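Local coordinates for Lin2722 protein (Listeria innocua, PDB 3DS8), which is of unknown function but belongs to the alpha/beta hydrolase clan and is probably a serine hydrolase, at residues 179-182 / 183-187; 197-200 / 201-205; 235-238 / 239-243. One frame throughout, in Å; residues are numbered along the deposited sequence.

Interaction 1 of 3, residues 179-182 / 183-187; sequences GELS and EDNPT
With CG anti to the backbone N (chi1 179°) and an extended chain beyond it, Glu180 reaches across to Pro186 and brings OE2 to 3.3 Å from CB of Pro186, the two side chains crossing at a slant. Ser182 is turned differently: its OG sits between the backbone N and the carbonyl carbon (chi1 81°), facing OD1 of Asp184. The separation of those two oxygens is too short for an ordinary hydrogen bond, so the bond's detailed geometry is doubtful. The carboxylate of Glu180 is tied to the loop through one water, which donates to Glu180 OE2 and to Glu183 O, each 2.6 Å away. Backbone bonds close the turn. Asn185 N reaches Ser182 O at 2.9 Å, closing a type I turn and forming a single antiparallel hydrogen-bonded bridge. Further down, Leu181 N gives its main bond to Thr187 O at 2.8 Å, and only a weak one to Asn185 O. Thr187 O also takes a CA-H contact from Glu180, 3.4 Å from its CA. Leu181 CD1 runs alongside Asn185, 4.1 Å from its ND2. Thr187 OG1 is held by Gly189 N, and Gly179 O by Thr193 OG1. The segment is thus a beta turn followed by an inverse gamma turn centred on Pro186, at the C-terminal end of strand 173-180, consistent with the loop that carries the acidic triad residue in alpha/beta hydrolases.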
loop_
_atom_site.group_PDB
_atom_site.type_symbol
_atom_site.label_atom_id
_atom_site.label_comp_id
_atom_site.label_asym_id
_atom_site.label_seq_id
_atom_site.Cartn_x
_atom_site.Cartn_y
_atom_site.Cartn_z
ATOM N N GLY A 179 -1.090 -12.396 5.000
ATOM C CA GLY A 179 -1.831 -13.454 5.716
ATOM C C GLY A 179 -1.412 -14.864 5.320
ATOM O O GLY A 179 -0.986 -15.140 4.183
ATOM N N GLU A 180 -1.540 -15.775 6.273
ATOM C CA GLU A 180 -1.294 -17.164 6.073
ATOM C C GLU A 180 -2.442 -17.885 6.848
ATOM O O GLU A 180 -2.613 -17.688 8.079
ATOM C CB GLU A 180 0.099 -17.499 6.616
ATOM C CG GLU A 180 0.449 -18.872 6.497
ATOM C CD GLU A 180 1.882 -19.172 6.914
ATOM O OE1 GLU A 180 2.301 -18.815 8.045
ATOM O OE2 GLU A 180 2.546 -19.843 6.117
ATOM N N LEU A 181 -3.240 -18.688 6.155
ATOM C CA LEU A 181 -4.408 -19.271 6.809
ATOM C C LEU A 181 -3.969 -20.209 7.920
ATOM O O LEU A 181 -4.635 -20.308 8.949
ATOM C CB LEU A 181 -5.347 -19.976 5.833
ATOM C CG LEU A 181 -5.990 -18.997 4.824
ATOM C CD1 LEU A 181 -6.820 -19.761 3.868
ATOM C CD2 LEU A 181 -6.813 -17.900 5.534
ATOM N N SER A 182 -2.856 -20.897 7.709
ATOM C CA SER A 182 -2.284 -21.704 8.768
ATOM C C SER A 182 -0.821 -21.935 8.431
ATOM O O SER A 182 -0.405 -21.728 7.282
ATOM C CB SER A 182 -2.981 -23.078 8.878
ATOM O OG SER A 182 -2.456 -23.957 7.915
ATOM N N GLU A 183 -0.049 -22.396 9.419
ATOM C CA GLU A 183 1.392 -22.654 9.172
ATOM C C GLU A 183 1.639 -23.634 8.055
ATOM O O GLU A 183 2.643 -23.556 7.394
ATOM C CB GLU A 183 2.117 -23.173 10.410
ATOM C CG GLU A 183 2.403 -22.116 11.434
ATOM C CD GLU A 183 1.170 -21.753 12.208
ATOM O OE1 GLU A 183 0.169 -22.480 12.029
ATOM O OE2 GLU A 183 1.203 -20.783 12.998
ATOM N N ASP A 184 0.728 -24.588 7.862
ATOM C CA ASP A 184 0.866 -25.572 6.792
ATOM C C ASP A 184 0.074 -25.210 5.536
ATOM O O ASP A 184 -0.095 -26.035 4.654
ATOM C CB ASP A 184 0.497 -26.975 7.286
ATOM C CG ASP A 184 -0.878 -27.045 7.928
ATOM O OD1 ASP A 184 -1.709 -26.154 7.641
ATOM O OD2 ASP A 184 -1.126 -28.010 8.719
ATOM N N ASN A 185 -0.436 -23.990 5.473
ATOM C CA ASN A 185 -1.195 -23.541 4.301
ATOM C C ASN A 185 -0.855 -22.082 3.998
ATOM O O ASN A 185 -1.596 -21.178 4.377
ATOM C CB ASN A 185 -2.683 -23.701 4.542
ATOM C CG ASN A 185 -3.498 -23.500 3.289
ATOM O OD1 ASN A 185 -2.960 -23.485 2.167
ATOM N ND2 ASN A 185 -4.797 -23.303 3.472
ATOM N N PRO A 186 0.315 -21.852 3.378
ATOM C CA PRO A 186 0.896 -20.507 3.212
ATOM C C PRO A 186 0.209 -19.709 2.094
ATOM O O PRO A 186 0.789 -19.375 1.054
ATOM C CB PRO A 186 2.381 -20.802 2.958
ATOM C CG PRO A 186 2.403 -22.048 2.349
ATOM C CD PRO A 186 1.231 -22.870 2.842
ATOM N N THR A 187 -1.063 -19.432 2.327
ATOM C CA THR A 187 -1.850 -18.579 1.445
ATOM C C THR A 187 -2.790 -17.792 2.330
ATOM O O THR A 187 -3.116 -18.239 3.419
ATOM C CB THR A 187 -2.638 -19.388 0.421
ATOM O OG1 THR A 187 -3.451 -18.523 -0.407
ATOM C CG2 THR A 187 -3.493 -20.403 1.102
HETATM O O HOH W 1 4.266 -21.525 6.983
#

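Interaction 2 of 3, residues 197-200 / 201-205; sequences LATR and LFMPG
A short 3-10 turn follows helix 193-196, and in it Ala198 and Thr199 pair with Leu201, Phe202 and Met203 before the chain heads for strand 209-216. Leu201 N donates to Ala198 O at 3.0 Å, the i to i+3 bond of such a turn. Thr199 O is gripped twice, accepting from Phe202 N at 3.1 Å and from Met203 N, in a selenomethionine, at 2.8 Å. Phe202 folds its ring back over Thr199, a consequence of CG standing between the backbone N and the carbonyl carbon (chi1 66°). CZ of Phe202 then meets CG2 of Thr199 at 3.7 Å, and Thr199 O lies over one face of the ring, towards its rim. Met203 CG packs 4.0 Å from Thr199 CB, and Pro204 CG rests 3.3 Å from Arg200 O. Beyond the turn, Phe202 meets the ring of Phe161 and Thr109 of helix 103-114. Arg200 points its guanidinium at Glu212, in a salt bridge, and at the carbonyls of Leu146 and Phe148. A buried arginine is therefore compensated by a carboxylate and backbone oxygens, which probably keeps it charged.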
loop_
_atom_site.group_PDB
_atom_site.type_symbol
_atom_site.label_atom_id
_atom_site.label_comp_id
_atom_site.label_asym_id
_atom_site.label_seq_id
_atom_site.Cartn_x
_atom_site.Cartn_y
_atom_site.Cartn_z
ATOM N N LEU A 197 4.868 -11.012 0.335
ATOM C CA LEU A 197 6.114 -10.588 0.949
ATOM C C LEU A 197 7.244 -10.407 -0.043
ATOM O O LEU A 197 8.367 -10.120 0.366
ATOM C CB LEU A 197 6.532 -11.619 1.973
ATOM C CG LEU A 197 5.614 -11.864 3.171
ATOM C CD1 LEU A 197 6.141 -13.148 3.890
ATOM C CD2 LEU A 197 5.527 -10.669 4.101
ATOM N N ALA A 198 6.947 -10.512 -1.333
ATOM C CA ALA A 198 8.011 -10.565 -2.342
ATOM C C ALA A 198 8.716 -9.215 -2.520
ATOM O O ALA A 198 9.789 -9.153 -3.105
ATOM C CB ALA A 198 7.487 -11.128 -3.641
ATOM N N THR A 199 8.149 -8.154 -1.937
ATOM C CA THR A 199 8.862 -6.906 -1.682
ATOM C C THR A 199 10.241 -7.118 -1.062
ATOM O O THR A 199 11.120 -6.289 -1.236
ATOM C CB THR A 199 8.030 -5.973 -0.767
ATOM O OG1 THR A 199 7.285 -6.758 0.178
ATOM C CG2 THR A 199 7.038 -5.122 -1.622
ATOM N N ARG A 200 10.428 -8.234 -0.351
ATOM C CA ARG A 200 11.730 -8.565 0.243
ATOM C C ARG A 200 12.865 -8.573 -0.770
ATOM O O ARG A 200 14.037 -8.378 -0.420
ATOM C CB ARG A 200 11.590 -9.989 0.822
ATOM C CG ARG A 200 12.680 -10.507 1.537
ATOM C CD ARG A 200 12.360 -11.954 1.860
ATOM N NE ARG A 200 11.334 -12.075 2.896
ATOM C CZ ARG A 200 11.105 -13.211 3.555
ATOM N NH1 ARG A 200 11.843 -14.273 3.299
ATOM N NH2 ARG A 200 10.165 -13.285 4.486
ATOM N N LEU A 201 12.522 -8.810 -2.027
ATOM C CA LEU A 201 13.509 -8.951 -3.087
ATOM C C LEU A 201 13.870 -7.656 -3.819
ATOM O O LEU A 201 14.778 -7.664 -4.657
ATOM C CB LEU A 201 13.050 -10.019 -4.070
ATOM C CG LEU A 201 12.720 -11.374 -3.398
ATOM C CD1 LEU A 201 12.426 -12.372 -4.413
ATOM C CD2 LEU A 201 13.841 -11.876 -2.475
ATOM N N PHE A 202 13.213 -6.550 -3.484
ATOM C CA PHE A 202 13.519 -5.288 -4.137
ATOM C C PHE A 202 13.443 -4.050 -3.244
ATOM O O PHE A 202 14.075 -3.031 -3.566
ATOM C CB PHE A 202 12.686 -5.124 -5.445
ATOM C CG PHE A 202 11.199 -5.001 -5.254
ATOM C CD1 PHE A 202 10.598 -3.755 -5.175
ATOM C CD2 PHE A 202 10.372 -6.123 -5.224
ATOM C CE1 PHE A 202 9.263 -3.625 -5.031
ATOM C CE2 PHE A 202 9.016 -5.983 -5.084
ATOM C CZ PHE A 202 8.450 -4.744 -4.984
HETATM N N MSE A 203 12.752 -4.130 -2.101
HETATM C CA MSE A 203 12.693 -2.955 -1.245
HETATM C C MSE A 203 13.903 -2.768 -0.303
HETATM O O MSE A 203 14.404 -1.636 -0.163
HETATM C CB MSE A 203 11.377 -2.909 -0.494
HETATM C CG MSE A 203 10.216 -2.701 -1.411
HETATM SE SE MSE A 203 10.356 -0.924 -2.301
HETATM C CE MSE A 203 8.465 -0.734 -2.842
ATOM N N PRO A 204 14.382 -3.839 0.346
ATOM C CA PRO A 204 15.569 -3.644 1.200
ATOM C C PRO A 204 16.752 -3.002 0.462
ATOM O O PRO A 204 17.084 -3.434 -0.611
ATOM C CB PRO A 204 15.937 -5.070 1.623
ATOM C CG PRO A 204 14.622 -5.835 1.529
ATOM C CD PRO A 204 13.857 -5.218 0.421
ATOM N N GLY A 205 17.375 -1.981 1.035
ATOM C CA GLY A 205 18.556 -1.359 0.425
ATOM C C GLY A 205 18.200 -0.330 -0.653
ATOM O O GLY A 205 19.107 0.372 -1.180
#

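Interaction 3 of 3, residues 235-238 / 239-243; sequences TYWF and LEKFK. With SO4 (sulfate ion), chain F.
Phe242 packs against Trp237 and Phe238 in an aromatic cluster at the C-terminal end of helix 229-240, the helix of a beta-alpha-beta unit with strands 209-216 and 248-250. CB of Phe242 stands over one face of the Trp237 six-membered ring in a CH-pi contact, 3.9 Å from its centroid, while the two rings are inclined at 46°. Towards Phe238 the Phe242 ring is nearly parallel but slid aside, so CD2 of Phe242 meets CE1 of Phe238 at 3.7 Å with little overlap. Tyr236 extends away from the backbone N (chi1 169°) and receives Glu240 CB over its face, 4.0 Å from the centroid; its OH comes 3.5 Å from CE of Lys241. Backbone bonds set these positions: Trp237 O accepts both Lys241 N and Phe242 N, the latter an i to i+5 bond at 2.8 Å as the helix ends. Further out, Ile211 of strand 209-216 touches all three side chains of the cluster, Tyr30 stacks on Tyr236, and Arg59 forms a salt bridge with Glu240. Beyond the helix, Thr244 N and Lys126 NZ hold a sulfate, probably from the crystallisation liquor, to which Lys243 adds a weak bond, NZ to O3 at 3.2 Å.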
loop_
_atom_site.group_PDB
_atom_site.type_symbol
_atom_site.label_atom_id
_atom_site.label_comp_id
_atom_site.label_asym_id
_atom_site.label_seq_id
_atom_site.Cartn_x
_atom_site.Cartn_y
_atom_site.Cartn_z
ATOM N N THR A 235 -0.631 -0.904 11.061
ATOM C CA THR A 235 -0.702 0.215 10.173
ATOM C C THR A 235 -0.641 1.527 10.966
ATOM O O THR A 235 0.110 2.441 10.630
ATOM C CB THR A 235 -1.957 0.120 9.240
ATOM O OG1 THR A 235 -1.823 -1.033 8.396
ATOM C CG2 THR A 235 -2.058 1.324 8.343
ATOM N N TYR A 236 -1.462 1.644 12.012
ATOM C CA TYR A 236 -1.359 2.807 12.884
ATOM C C TYR A 236 0.056 2.995 13.377
ATOM O O TYR A 236 0.602 4.105 13.293
ATOM C CB TYR A 236 -2.309 2.686 14.075
ATOM C CG TYR A 236 -2.044 3.731 15.121
ATOM C CD1 TYR A 236 -2.492 5.084 14.949
ATOM C CD2 TYR A 236 -1.322 3.413 16.262
ATOM C CE1 TYR A 236 -2.250 6.017 15.877
ATOM C CE2 TYR A 236 -1.040 4.370 17.201
ATOM C CZ TYR A 236 -1.504 5.671 17.008
ATOM O OH TYR A 236 -1.265 6.605 17.979
ATOM N N TRP A 237 0.646 1.923 13.919
ATOM C CA TRP A 237 2.019 1.983 14.426
ATOM C C TRP A 237 2.970 2.505 13.369
ATOM O O TRP A 237 3.781 3.367 13.651
ATOM C CB TRP A 237 2.485 0.606 14.915
ATOM C CG TRP A 237 3.946 0.561 15.201
ATOM C CD1 TRP A 237 4.556 0.994 16.303
ATOM C CD2 TRP A 237 4.953 0.046 14.353
ATOM N NE1 TRP A 237 5.914 0.817 16.202
ATOM C CE2 TRP A 237 6.184 0.228 15.015
ATOM C CE3 TRP A 237 4.949 -0.556 13.098
ATOM C CZ2 TRP A 237 7.378 -0.150 14.460
ATOM C CZ3 TRP A 237 6.147 -0.933 12.563
ATOM C CH2 TRP A 237 7.338 -0.744 13.263
ATOM N N PHE A 238 2.877 1.962 12.143
ATOM C CA PHE A 238 3.805 2.362 11.099
ATOM C C PHE A 238 3.599 3.820 10.692
ATOM O O PHE A 238 4.554 4.578 10.488
ATOM C CB PHE A 238 3.603 1.448 9.909
ATOM C CG PHE A 238 4.683 1.520 8.887
ATOM C CD1 PHE A 238 5.966 1.069 9.190
ATOM C CD2 PHE A 238 4.419 2.001 7.608
ATOM C CE1 PHE A 238 6.958 1.041 8.189
ATOM C CE2 PHE A 238 5.383 1.989 6.629
ATOM C CZ PHE A 238 6.646 1.508 6.915
ATOM N N LEU A 239 2.338 4.244 10.646
ATOM C CA LEU A 239 2.008 5.605 10.217
ATOM C C LEU A 239 2.261 6.646 11.276
ATOM O O LEU A 239 2.609 7.771 10.940
ATOM C CB LEU A 239 0.541 5.709 9.741
ATOM C CG LEU A 239 0.090 4.937 8.503
ATOM C CD1 LEU A 239 -1.458 5.046 8.341
ATOM C CD2 LEU A 239 0.854 5.423 7.250
ATOM N N GLU A 240 2.083 6.301 12.546
ATOM C CA GLU A 240 2.072 7.320 13.576
ATOM C C GLU A 240 3.167 7.196 14.620
ATOM O O GLU A 240 3.417 8.159 15.302
ATOM C CB GLU A 240 0.699 7.354 14.253
ATOM C CG GLU A 240 -0.440 7.729 13.292
ATOM C CD GLU A 240 -0.265 9.053 12.579
ATOM O OE1 GLU A 240 0.310 9.972 13.173
ATOM O OE2 GLU A 240 -0.739 9.142 11.413
ATOM N N LYS A 241 3.780 6.030 14.759
ATOM C CA LYS A 241 4.760 5.763 15.841
ATOM C C LYS A 241 6.142 5.446 15.312
ATOM O O LYS A 241 7.147 5.919 15.878
ATOM C CB LYS A 241 4.270 4.626 16.737
ATOM C CG LYS A 241 2.975 4.929 17.445
ATOM C CD LYS A 241 3.120 6.126 18.332
ATOM C CE LYS A 241 1.950 6.326 19.276
ATOM N NZ LYS A 241 2.294 7.283 20.335
ATOM N N PHE A 242 6.204 4.681 14.227
ATOM C CA PHE A 242 7.470 4.287 13.639
ATOM C C PHE A 242 8.185 5.492 13.028
ATOM O O PHE A 242 7.640 6.186 12.166
ATOM C CB PHE A 242 7.273 3.208 12.579
ATOM C CG PHE A 242 8.564 2.823 11.879
ATOM C CD1 PHE A 242 9.541 2.162 12.556
ATOM C CD2 PHE A 242 8.780 3.164 10.544
ATOM C CE1 PHE A 242 10.751 1.812 11.936
ATOM C CE2 PHE A 242 9.993 2.827 9.910
ATOM C CZ PHE A 242 10.961 2.141 10.608
ATOM N N LYS A 243 9.428 5.696 13.448
ATOM C CA LYS A 243 10.226 6.778 12.894
ATOM C C LYS A 243 11.660 6.269 12.826
ATOM O O LYS A 243 12.113 5.592 13.738
ATOM C CB LYS A 243 10.141 8.009 13.803
ATOM C CG LYS A 243 8.752 8.711 13.895
ATOM C CD LYS A 243 8.565 9.832 12.807
ATOM C CE LYS A 243 7.079 10.349 12.639
ATOM N NZ LYS A 243 6.832 11.197 11.359
HETATM S S SO4 F . 9.666 8.902 9.229
HETATM O O1 SO4 F . 10.283 10.215 9.490
HETATM O O2 SO4 F . 10.688 7.890 9.637
HETATM O O3 SO4 F . 8.396 8.750 9.977
HETATM O O4 SO4 F . 9.232 8.809 7.810
#

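Overall arrangement
Interactions 1 and 2 follow one another in the connection between strands 173-180 and 209-216, their centres 20 Å apart and their nearest atoms about 7 Å; helix 193-196 lies between them. Interaction 3 comes after strand 209-216, with its centre 20 Å from that of interaction 2 and 26 Å from that of interaction 1. Interactions 2 and 3 lean on opposite faces of the sheet: Thr199 and Met203 meet Ala176 and Val174, whereas Thr235 and Phe238 meet Ile177 and Leu175. Interaction 1, through Gly179, borders the probable triad of Ser102, His222 and Asp188. The sulfate belongs to interaction 3.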